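Local coordinates for protein putative glycoside hydrolase (Bacteroides ovatus, PDB 4ONZ) that is a putative glycoside hydrolase of unassigned role, its mostly beta chain folded as a five-bladed beta-propeller, at residues N109-D112 / Q113-G117; I193-N197 / G198-M202; P307-P310 / F311-S314; V328-K332 / K333-Y337. One frame throughout, in Å; residues are numbered along the deposited sequence.

Contact 1: residues N109-D112 / Q113-G117; sequences NFKD and QDWPG
K111 lays its aliphatic chain along one face of the W115 indole, the two side chains running side by side in the same direction. Its CD sits 3.6 Å from the centroid of the W115 six-membered ring and 16° off the ring normal, a CH-pi contact, while CG lies nearer the NE1 end of the indole. The chain bends only at its last torsion (chi4 73°), which turns NZ away from the ring to a hydrogen bond with D108 O. F110 and Q113 also run alongside one another: Q113 OE1 approaches the edge of the phenyl ring, 3.6 Å from F110 CD1, with amide and ring planes 62° apart. Next to the D112 carboxylate a water donates to OD2; its Q113 NE2 leg is doubtful.

Beneath these side chains is a single short helical turn, with F110 at its N-cap position. F110 O accepts two backbone bonds, from D114 N at 3.2 Å and from Q113 N at 3.1 Å, the second arriving from above the carbonyl plane. W115 N closes the turn on K111 O at 3.0 Å, just where the chain leaves helical geometry ahead of the cis peptide before P116.

The turn lies at the surface, leading into strand 118-126 of the five-bladed beta-propeller; F110 and Q113 rest on K159 and L162 of strand 158-162, respectively, and D114 OD2 forms a salt bridge with K159.

Contact 2: residues I193-N197 / G198-M202; sequences IDKVN and GKYFM
K195 and Y200 meet over a ring face, V196 and K199 through their backbones. The two backbone bonds define an antiparallel hydrogen-bonded pair closed by a type I' turn from V196 to K199: V196 N reaches K199 O at 2.7 Å in a nearly straight bond (173°), and K199 N returns to V196 O at 2.9 Å. N197 and G198, at the turn's centre, both have positive phi.

Aromatic contacts come from the extended K195 chain, whose CE lies over the Y200 ring in a CH-pi contact, 3.6 Å from its centroid. K195 NZ is further off centre, in a cation-pi contact at 4.6 Å from the same centroid.

Two waters each accept from K195 NZ and donate to G198 O, tying the ammonium to the turn. A third water bridges backbone, donating to D194 O and accepting from F201 N.

Among apolar groups, I193 CG2 touches Y200 CD1 at 3.5 Å, and V196 CG2 packs on F201 CB at 3.8 Å.

The loop joins strand 190-193 to strand 200-204 of the beta-propeller, both paired with strand 180-187; V196 leans on L183 of that strand, and F201 on A211 of strand 210-214.

Contact 3: residues P307-P310 / F311-S314; sequences PEAP and FEKS
A309 O and P310 O each accept a backbone bond from three residues further on, winding the chain into a short 3-10 turn. E312 N reaches A309 O at 3.0 Å and K313 N reaches P310 O, also at 3.0 Å; both donors stand well above the carbonyl planes. Just before the turn, the backbone N-H groups of E308 and A309 converge on one carboxylate oxygen, E312 OE1. E308 N meets it at 2.7 Å, almost straight (176°) and nearly along the C-O axis, whereas A309 N arrives at 3.0 Å from above the carboxylate plane.

This carboxylate therefore ties the incoming chain back onto the turn, within the long loop connecting strand 296-299 with strand 322-330. Its other oxygen, E312 OE2, bonds to Y338 OH of strand 333-340 and forms a salt bridge with R20, so that both oxygens of a buried group are engaged.

An extended chain beyond CG (chi2 163°) carries the E312 carboxylate back to E308 and A309. K313 runs extended and bends at chi4 (55°), which brings NZ to a weak bond with A309 O at 3.4 Å. A309 CB lies 3.3 Å from F311 CE2, approaching the ring obliquely. The F311 ring also touches R20, N25 and P26, as well as Y338 and C340 of strand 333-340.

Contact 4: residues V328-K332 / K333-Y337; sequences VYHKK and KLYLY
A beta hairpin made of strands 322-330 and 333-340, part of one blade of the five-bladed beta-propeller, is closed by a type I' turn from H330 to K333, with K331 and K332 at its exposed tip. V328 and Y335 form a hydrogen-bonded antiparallel pair: V328 N to Y335 O spans 3.0 Å and Y335 N to V328 O 2.8 Å. H330 N adds a bond to K333 O at 2.8 Å. Between these, Y329 and L334 are a non-hydrogen-bonded pair, and L334 CA and Y329 CA each make a CA-H...O contact, with V328 O and K333 O respectively.

On the face of V328, H330, K333 and Y335, V328 CG2 lies against Y335 CB at 3.7 Å and meets the edge of the Y337 ring at CE2. V328 and Y337 both pack on A56 of strand 50-59 and I63 of strand 62-70, in a neighbouring sheet; the Y337 hydroxyl reaches G92 O. On the other face, L334 CD2 comes to the edge of the Y329 ring, and L334 is backed by I15 and F18.

With its CG anti to the backbone N (chi1 177°), the H330 imidazole stands beside Y335, their planes inclined at 64° and Y335 CE1 lying at the imidazole edge, 3.8 Å from H330 CB.

Overall arrangement
All four contacts are local, each closed within one continuous run of chain, and none touches another; the nearest atoms of contacts 3 and 4 lie about 9 Å apart. Contact 4 is buried and contact 1 lies at the surface, while contacts 2 and 3 are partly buried. Contacts 2 and 4 each close on their own type I' turn, but water and a lysine-tyrosine pair mark the first, apolar and aromatic side chains packed on a neighbouring sheet the second. Contacts 1 and 3 are short helical turns, one dressed by lysine on indole, the other held by a glutamate. Strand 333-340 links contacts 3 and 4: it contributes to the hairpin and also receives F311 and E312.

Contact 1: residues N109-D112 / Q113-G117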
loop_
_atom_site.group_PDB
_atom_site.type_symbol
_atom_site.label_atom_id
_atom_site.label_comp_id
_atom_site.label_asym_id
_atom_site.label_seq_id
_atom_site.Cartn_x
_atom_site.Cartn_y
_atom_site.Cartn_z
ATOM N N ASN A 109 15.828 18.484 -0.760
ATOM C CA ASN A 109 16.093 18.493 -2.205
ATOM C C ASN A 109 15.075 17.730 -3.045
ATOM O O ASN A 109 15.390 17.291 -4.143
ATOM C CB ASN A 109 17.509 17.953 -2.460
ATOM C CG ASN A 109 18.581 18.828 -1.830
ATOM O OD1 ASN A 109 18.362 20.015 -1.575
ATOM N ND2 ASN A 109 19.753 18.248 -1.585
ATOM N N PHE A 110 13.849 17.598 -2.538
ATOM C CA PHE A 110 12.795 16.860 -3.233
ATOM C C PHE A 110 11.517 17.691 -3.373
ATOM O O PHE A 110 10.423 17.150 -3.551
ATOM C CB PHE A 110 12.532 15.551 -2.471
ATOM C CG PHE A 110 13.769 14.730 -2.282
ATOM C CD1 PHE A 110 14.243 13.932 -3.308
ATOM C CD2 PHE A 110 14.501 14.810 -1.103
ATOM C CE1 PHE A 110 15.409 13.193 -3.153
ATOM C CE2 PHE A 110 15.666 14.076 -0.940
ATOM C CZ PHE A 110 16.118 13.265 -1.968
ATOM N N LYS A 111 11.668 19.012 -3.343
ATOM C CA LYS A 111 10.519 19.907 -3.427
ATOM C C LYS A 111 9.825 19.796 -4.779
ATOM O O LYS A 111 8.613 19.943 -4.872
ATOM C CB LYS A 111 10.936 21.364 -3.164
ATOM C CG LYS A 111 11.607 21.589 -1.819
ATOM C CD LYS A 111 11.769 23.071 -1.531
ATOM C CE LYS A 111 12.648 23.322 -0.331
ATOM N NZ LYS A 111 14.077 23.055 -0.634
ATOM N N ASP A 112 10.600 19.539 -5.826
ATOM C CA ASP A 112 10.033 19.390 -7.163
ATOM C C ASP A 112 9.048 18.220 -7.238
ATOM O O ASP A 112 8.126 18.243 -8.047
ATOM C CB ASP A 112 11.136 19.218 -8.227
ATOM C CG ASP A 112 12.034 18.015 -7.967
ATOM O OD1 ASP A 112 12.471 17.828 -6.809
ATOM O OD2 ASP A 112 12.309 17.259 -8.924
ATOM N N GLN A 113 9.239 17.229 -6.365
ATOM C CA GLN A 113 8.445 15.992 -6.346
ATOM C C GLN A 113 7.211 16.013 -5.456
ATOM O O GLN A 113 6.170 15.482 -5.855
ATOM C CB GLN A 113 9.357 14.827 -5.933
ATOM C CG GLN A 113 10.444 14.590 -6.972
ATOM C CD GLN A 113 11.624 13.775 -6.484
ATOM O OE1 GLN A 113 11.533 13.003 -5.529
ATOM N NE2 GLN A 113 12.755 13.945 -7.160
ATOM N N ASP A 114 7.316 16.616 -4.266
ATOM C CA ASP A 114 6.212 16.594 -3.299
ATOM C C ASP A 114 5.660 17.947 -2.818
ATOM O O ASP A 114 4.802 17.977 -1.943
ATOM C CB ASP A 114 6.565 15.691 -2.110
ATOM C CG ASP A 114 7.791 16.165 -1.341
ATOM O OD1 ASP A 114 8.141 17.361 -1.447
ATOM O OD2 ASP A 114 8.383 15.341 -0.601
ATOM N N TRP A 115 6.156 19.061 -3.351
ATOM C CA TRP A 115 5.554 20.360 -3.036
ATOM C C TRP A 115 4.538 20.636 -4.140
ATOM O O TRP A 115 4.884 20.556 -5.311
ATOM C CB TRP A 115 6.582 21.491 -2.993
ATOM C CG TRP A 115 7.395 21.569 -1.739
ATOM C CD1 TRP A 115 7.922 20.533 -1.031
ATOM C CD2 TRP A 115 7.860 22.769 -1.095
ATOM N NE1 TRP A 115 8.647 21.008 0.045
ATOM C CE2 TRP A 115 8.615 22.376 0.029
ATOM C CE3 TRP A 115 7.682 24.136 -1.345
ATOM C CZ2 TRP A 115 9.211 23.296 0.886
ATOM C CZ3 TRP A 115 8.273 25.047 -0.494
ATOM C CH2 TRP A 115 9.026 24.622 0.614
ATOM N N PRO A 116 3.289 20.977 -3.785
ATOM C CA PRO A 116 2.685 21.124 -2.466
ATOM C C PRO A 116 1.774 19.965 -2.054
ATOM O O PRO A 116 1.245 19.953 -0.925
ATOM C CB PRO A 116 1.860 22.407 -2.627
ATOM C CG PRO A 116 1.407 22.358 -4.057
ATOM C CD PRO A 116 2.409 21.533 -4.830
ATOM N N GLY A 117 1.583 18.993 -2.941
ATOM C CA GLY A 117 0.661 17.886 -2.676
ATOM C C GLY A 117 1.058 16.879 -1.613
ATOM O O GLY A 117 0.202 16.169 -1.059
HETATM O O HOH W 1 12.744 14.096 -9.666
#

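Contact 2: residues I193-N197 / G198-M202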
loop_
_atom_site.group_PDB
_atom_site.type_symbol
_atom_site.label_atom_id
_atom_site.label_comp_id
_atom_site.label_asym_id
_atom_site.label_seq_id
_atom_site.Cartn_x
_atom_site.Cartn_y
_atom_site.Cartn_z
ATOM N N ILE A 193 11.718 -8.699 3.093
ATOM C CA ILE A 193 11.888 -8.529 1.656
ATOM C C ILE A 193 12.613 -9.748 1.097
ATOM O O ILE A 193 13.540 -10.272 1.732
ATOM C CB ILE A 193 12.645 -7.210 1.359
ATOM C CG1 ILE A 193 11.700 -6.038 1.623
ATOM C CG2 ILE A 193 13.170 -7.177 -0.075
ATOM C CD1 ILE A 193 12.346 -4.671 1.618
ATOM N N ASP A 194 12.176 -10.233 -0.062
ATOM C CA ASP A 194 12.805 -11.408 -0.678
ATOM C C ASP A 194 13.105 -11.173 -2.152
ATOM O O ASP A 194 12.306 -10.573 -2.859
ATOM C CB ASP A 194 11.934 -12.644 -0.516
ATOM C CG ASP A 194 12.657 -13.928 -0.937
ATOM O OD1 ASP A 194 13.873 -14.051 -0.680
ATOM O OD2 ASP A 194 12.004 -14.812 -1.526
ATOM N N LYS A 195 14.259 -11.659 -2.605
ATOM C CA LYS A 195 14.703 -11.450 -3.983
ATOM C C LYS A 195 14.144 -12.433 -5.009
ATOM O O LYS A 195 13.561 -13.458 -4.663
ATOM C CB LYS A 195 16.236 -11.481 -4.048
ATOM C CG LYS A 195 16.908 -10.317 -3.333
ATOM C CD LYS A 195 18.410 -10.312 -3.589
ATOM C CE LYS A 195 19.045 -9.014 -3.119
ATOM N NZ LYS A 195 20.429 -8.853 -3.647
ATOM N N VAL A 196 14.336 -12.075 -6.277
ATOM C CA VAL A 196 13.980 -12.898 -7.424
ATOM C C VAL A 196 15.184 -12.877 -8.352
ATOM O O VAL A 196 15.619 -11.808 -8.789
ATOM C CB VAL A 196 12.762 -12.358 -8.192
ATOM C CG1 VAL A 196 12.574 -13.132 -9.492
ATOM C CG2 VAL A 196 11.507 -12.423 -7.329
ATOM N N ASN A 197 15.723 -14.059 -8.650
ATOM C CA ASN A 197 16.871 -14.172 -9.534
ATOM C C ASN A 197 17.999 -13.195 -9.145
ATOM O O ASN A 197 18.578 -12.529 -10.003
ATOM C CB ASN A 197 16.412 -13.966 -10.990
ATOM C CG ASN A 197 15.372 -14.998 -11.437
ATOM O OD1 ASN A 197 14.358 -14.656 -12.050
ATOM N ND2 ASN A 197 15.612 -16.260 -11.108
ATOM N N GLY A 198 18.291 -13.094 -7.851
ATOM C CA GLY A 198 19.360 -12.223 -7.360
ATOM C C GLY A 198 19.099 -10.727 -7.330
ATOM O O GLY A 198 20.022 -9.951 -7.082
ATOM N N LYS A 199 17.854 -10.325 -7.586
ATOM C CA LYS A 199 17.482 -8.913 -7.549
ATOM C C LYS A 199 16.206 -8.692 -6.737
ATOM O O LYS A 199 15.385 -9.597 -6.577
ATOM C CB LYS A 199 17.289 -8.371 -8.968
ATOM C CG LYS A 199 18.516 -8.491 -9.858
ATOM C CD LYS A 199 18.294 -7.800 -11.196
ATOM C CE LYS A 199 19.522 -7.904 -12.081
ATOM N NZ LYS A 199 19.783 -9.289 -12.552
ATOM N N TYR A 200 16.050 -7.475 -6.222
ATOM C CA TYR A 200 14.847 -7.138 -5.481
ATOM C C TYR A 200 13.722 -6.991 -6.496
ATOM O O TYR A 200 13.957 -6.700 -7.672
ATOM C CB TYR A 200 15.026 -5.871 -4.659
ATOM C CG TYR A 200 16.028 -6.017 -3.540
ATOM C CD1 TYR A 200 15.732 -6.794 -2.419
ATOM C CD2 TYR A 200 17.252 -5.355 -3.578
ATOM C CE1 TYR A 200 16.638 -6.928 -1.383
ATOM C CE2 TYR A 200 18.164 -5.482 -2.541
ATOM C CZ TYR A 200 17.853 -6.263 -1.451
ATOM O OH TYR A 200 18.746 -6.395 -0.421
ATOM N N PHE A 201 12.497 -7.195 -6.040
ATOM C CA PHE A 201 11.359 -7.228 -6.932
ATOM C C PHE A 201 10.119 -6.547 -6.377
ATOM O O PHE A 201 9.873 -6.574 -5.181
ATOM C CB PHE A 201 11.030 -8.702 -7.204
ATOM C CG PHE A 201 9.957 -8.902 -8.227
ATOM C CD1 PHE A 201 8.620 -8.815 -7.871
ATOM C CD2 PHE A 201 10.281 -9.160 -9.548
ATOM C CE1 PHE A 201 7.630 -8.979 -8.819
ATOM C CE2 PHE A 201 9.296 -9.323 -10.496
ATOM C CZ PHE A 201 7.968 -9.237 -10.131
HETATM N N MSE A 202 9.333 -5.934 -7.257
HETATM C CA MSE A 202 8.055 -5.368 -6.834
HETATM C C MSE A 202 7.057 -5.363 -7.940
HETATM O O MSE A 202 7.417 -5.307 -9.111
HETATM C CB MSE A 202 8.166 -3.942 -6.278
HETATM C CG MSE A 202 8.414 -2.851 -7.314
HETATM SE SE MSE A 202 8.317 -1.088 -6.462
HETATM C CE MSE A 202 8.559 0.045 -8.037
HETATM O O HOH W 2 12.190 -7.997 -3.471
HETATM O O HOH W 3 21.903 -10.794 -4.938
HETATM O O HOH W 4 20.434 -7.216 -6.102
#

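Contact 3: residues P307-P310 / F311-S314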
loop_
_atom_site.group_PDB
_atom_site.type_symbol
_atom_site.label_atom_id
_atom_site.label_comp_id
_atom_site.label_asym_id
_atom_site.label_seq_id
_atom_site.Cartn_x
_atom_site.Cartn_y
_atom_site.Cartn_z
ATOM N N PRO A 307 -16.789 -3.784 1.003
ATOM C CA PRO A 307 -17.478 -2.984 2.015
ATOM C C PRO A 307 -18.723 -3.703 2.532
ATOM O O PRO A 307 -19.537 -4.163 1.738
ATOM C CB PRO A 307 -17.858 -1.701 1.268
ATOM C CG PRO A 307 -17.007 -1.686 0.058
ATOM C CD PRO A 307 -16.757 -3.109 -0.302
ATOM N N GLU A 308 -18.836 -3.821 3.850
ATOM C CA GLU A 308 -19.971 -4.502 4.485
ATOM C C GLU A 308 -20.437 -3.810 5.760
ATOM O O GLU A 308 -21.626 -3.802 6.056
ATOM C CB GLU A 308 -19.615 -5.956 4.817
ATOM C CG GLU A 308 -19.403 -6.863 3.612
ATOM C CD GLU A 308 -20.667 -7.077 2.793
ATOM O OE1 GLU A 308 -21.734 -6.552 3.172
ATOM O OE2 GLU A 308 -20.588 -7.777 1.763
ATOM N N ALA A 309 -19.506 -3.233 6.518
ATOM C CA ALA A 309 -19.834 -2.586 7.801
ATOM C C ALA A 309 -20.103 -1.072 7.732
ATOM O O ALA A 309 -19.617 -0.391 6.820
ATOM C CB ALA A 309 -18.737 -2.884 8.809
ATOM N N PRO A 310 -20.874 -0.536 8.707
ATOM C CA PRO A 310 -21.191 0.899 8.712
ATOM C C PRO A 310 -19.968 1.820 8.662
ATOM O O PRO A 310 -20.017 2.845 7.987
ATOM C CB PRO A 310 -21.951 1.096 10.032
ATOM C CG PRO A 310 -22.511 -0.247 10.356
ATOM C CD PRO A 310 -21.497 -1.234 9.851
ATOM N N PHE A 311 -18.875 1.444 9.332
ATOM C CA PHE A 311 -17.669 2.286 9.364
ATOM C C PHE A 311 -16.938 2.368 8.015
ATOM O O PHE A 311 -16.053 3.193 7.838
ATOM C CB PHE A 311 -16.703 1.845 10.484
ATOM C CG PHE A 311 -16.126 0.479 10.286
ATOM C CD1 PHE A 311 -14.962 0.312 9.549
ATOM C CD2 PHE A 311 -16.735 -0.643 10.840
ATOM C CE1 PHE A 311 -14.424 -0.943 9.352
ATOM C CE2 PHE A 311 -16.196 -1.909 10.643
ATOM C CZ PHE A 311 -15.037 -2.056 9.898
ATOM N N GLU A 312 -17.325 1.528 7.061
ATOM C CA GLU A 312 -16.732 1.547 5.729
ATOM C C GLU A 312 -17.563 2.387 4.758
ATOM O O GLU A 312 -17.201 2.501 3.590
ATOM C CB GLU A 312 -16.610 0.113 5.220
ATOM C CG GLU A 312 -15.703 -0.733 6.108
ATOM C CD GLU A 312 -15.836 -2.231 5.917
ATOM O OE1 GLU A 312 -16.842 -2.695 5.348
ATOM O OE2 GLU A 312 -14.940 -2.965 6.381
ATOM N N LYS A 313 -18.648 2.980 5.271
ATOM C CA LYS A 313 -19.590 3.775 4.482
ATOM C C LYS A 313 -19.654 5.212 4.986
ATOM O O LYS A 313 -19.273 5.497 6.119
ATOM C CB LYS A 313 -20.990 3.168 4.586
ATOM C CG LYS A 313 -21.100 1.737 4.095
ATOM C CD LYS A 313 -22.480 1.159 4.378
ATOM C CE LYS A 313 -22.647 -0.208 3.739
ATOM N NZ LYS A 313 -21.571 -1.142 4.167
ATOM N N SER A 314 -20.152 6.111 4.138
ATOM C CA SER A 314 -20.306 7.526 4.491
ATOM C C SER A 314 -21.255 8.218 3.502
ATOM O O SER A 314 -21.830 7.574 2.623
ATOM C CB SER A 314 -18.954 8.239 4.466
ATOM O OG SER A 314 -18.547 8.498 3.135
#

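Contact 4: residues V328-K332 / K333-Y337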
loop_
_atom_site.group_PDB
_atom_site.type_symbol
_atom_site.label_atom_id
_atom_site.label_comp_id
_atom_site.label_asym_id
_atom_site.label_seq_id
_atom_site.Cartn_x
_atom_site.Cartn_y
_atom_site.Cartn_z
ATOM N N VAL A 328 0.618 -7.374 8.017
ATOM C CA VAL A 328 1.669 -7.753 8.964
ATOM C C VAL A 328 1.383 -9.097 9.614
ATOM O O VAL A 328 0.225 -9.459 9.837
ATOM C CB VAL A 328 1.881 -6.691 10.065
ATOM C CG1 VAL A 328 2.378 -5.383 9.465
ATOM C CG2 VAL A 328 0.616 -6.442 10.859
ATOM N N TYR A 329 2.456 -9.824 9.885
ATOM C CA TYR A 329 2.409 -11.095 10.568
ATOM C C TYR A 329 2.785 -10.797 12.014
ATOM O O TYR A 329 3.853 -10.254 12.286
ATOM C CB TYR A 329 3.404 -12.074 9.953
ATOM C CG TYR A 329 3.440 -13.412 10.652
ATOM C CD1 TYR A 329 2.549 -14.421 10.305
ATOM C CD2 TYR A 329 4.358 -13.668 11.657
ATOM C CE1 TYR A 329 2.580 -15.647 10.942
ATOM C CE2 TYR A 329 4.398 -14.895 12.299
ATOM C CZ TYR A 329 3.505 -15.878 11.933
ATOM O OH TYR A 329 3.530 -17.096 12.569
ATOM N N HIS A 330 1.908 -11.167 12.937
ATOM C CA HIS A 330 2.109 -10.889 14.351
ATOM C C HIS A 330 1.428 -11.953 15.200
ATOM O O HIS A 330 0.221 -12.153 15.094
ATOM C CB HIS A 330 1.533 -9.508 14.664
ATOM C CG HIS A 330 1.611 -9.128 16.108
ATOM N ND1 HIS A 330 2.786 -8.755 16.716
ATOM C CD2 HIS A 330 0.649 -9.036 17.058
ATOM C CE1 HIS A 330 2.553 -8.464 17.985
ATOM N NE2 HIS A 330 1.262 -8.621 18.216
ATOM N N LYS A 331 2.228 -12.641 16.012
ATOM C CA LYS A 331 1.747 -13.694 16.911
ATOM C C LYS A 331 0.856 -14.723 16.216
ATOM O O LYS A 331 -0.300 -14.944 16.601
ATOM C CB LYS A 331 1.051 -13.082 18.131
ATOM C CG LYS A 331 2.001 -12.299 19.020
ATOM C CD LYS A 331 1.288 -11.717 20.229
ATOM C CE LYS A 331 2.256 -10.979 21.141
ATOM N NZ LYS A 331 1.555 -10.335 22.287
ATOM N N LYS A 332 1.421 -15.351 15.189
ATOM C CA LYS A 332 0.752 -16.383 14.408
ATOM C C LYS A 332 -0.533 -15.928 13.714
ATOM O O LYS A 332 -1.359 -16.763 13.367
ATOM C CB LYS A 332 0.445 -17.614 15.278
ATOM C CG LYS A 332 1.644 -18.241 15.960
ATOM C CD LYS A 332 1.212 -19.520 16.669
ATOM C CE LYS A 332 2.355 -20.159 17.433
ATOM N NZ LYS A 332 1.933 -21.444 18.066
ATOM N N LYS A 333 -0.694 -14.622 13.509
ATOM C CA LYS A 333 -1.858 -14.070 12.809
ATOM C C LYS A 333 -1.438 -13.026 11.782
ATOM O O LYS A 333 -0.357 -12.447 11.868
ATOM C CB LYS A 333 -2.830 -13.408 13.788
ATOM C CG LYS A 333 -3.469 -14.364 14.774
ATOM C CD LYS A 333 -4.450 -13.626 15.664
ATOM C CE LYS A 333 -5.127 -14.569 16.644
ATOM N NZ LYS A 333 -6.022 -13.821 17.568
ATOM N N LEU A 334 -2.300 -12.815 10.800
ATOM C CA LEU A 334 -2.090 -11.783 9.797
ATOM C C LEU A 334 -3.094 -10.669 10.042
ATOM O O LEU A 334 -4.292 -10.926 10.170
ATOM C CB LEU A 334 -2.262 -12.338 8.387
ATOM C CG LEU A 334 -1.132 -13.183 7.802
ATOM C CD1 LEU A 334 -1.599 -13.799 6.487
ATOM C CD2 LEU A 334 0.115 -12.332 7.595
ATOM N N TYR A 335 -2.592 -9.443 10.145
ATOM C CA TYR A 335 -3.415 -8.252 10.317
ATOM C C TYR A 335 -3.390 -7.437 9.027
ATOM O O TYR A 335 -2.319 -7.027 8.554
ATOM C CB TYR A 335 -2.892 -7.395 11.468
ATOM C CG TYR A 335 -3.026 -8.043 12.833
ATOM C CD1 TYR A 335 -2.167 -9.061 13.223
ATOM C CD2 TYR A 335 -4.000 -7.621 13.739
ATOM C CE1 TYR A 335 -2.288 -9.668 14.458
ATOM C CE2 TYR A 335 -4.124 -8.223 14.985
ATOM C CZ TYR A 335 -3.264 -9.244 15.336
ATOM O OH TYR A 335 -3.375 -9.853 16.570
ATOM N N LEU A 336 -4.581 -7.179 8.498
ATOM C CA LEU A 336 -4.784 -6.416 7.269
ATOM C C LEU A 336 -5.252 -5.007 7.644
ATOM O O LEU A 336 -6.257 -4.865 8.346
ATOM C CB LEU A 336 -5.882 -7.117 6.466
ATOM C CG LEU A 336 -6.010 -6.850 4.979
ATOM C CD1 LEU A 336 -4.730 -7.286 4.285
ATOM C CD2 LEU A 336 -7.199 -7.621 4.446
ATOM N N TYR A 337 -4.550 -3.980 7.169
ATOM C CA TYR A 337 -4.906 -2.591 7.443
ATOM C C TYR A 337 -5.356 -1.941 6.161
ATOM O O TYR A 337 -4.700 -2.062 5.120
ATOM C CB TYR A 337 -3.744 -1.830 8.083
ATOM C CG TYR A 337 -3.461 -2.323 9.462
ATOM C CD1 TYR A 337 -4.196 -1.854 10.537
ATOM C CD2 TYR A 337 -2.505 -3.311 9.694
ATOM C CE1 TYR A 337 -3.970 -2.333 11.814
ATOM C CE2 TYR A 337 -2.272 -3.784 10.959
ATOM C CZ TYR A 337 -3.007 -3.289 12.016
ATOM O OH TYR A 337 -2.810 -3.772 13.282
#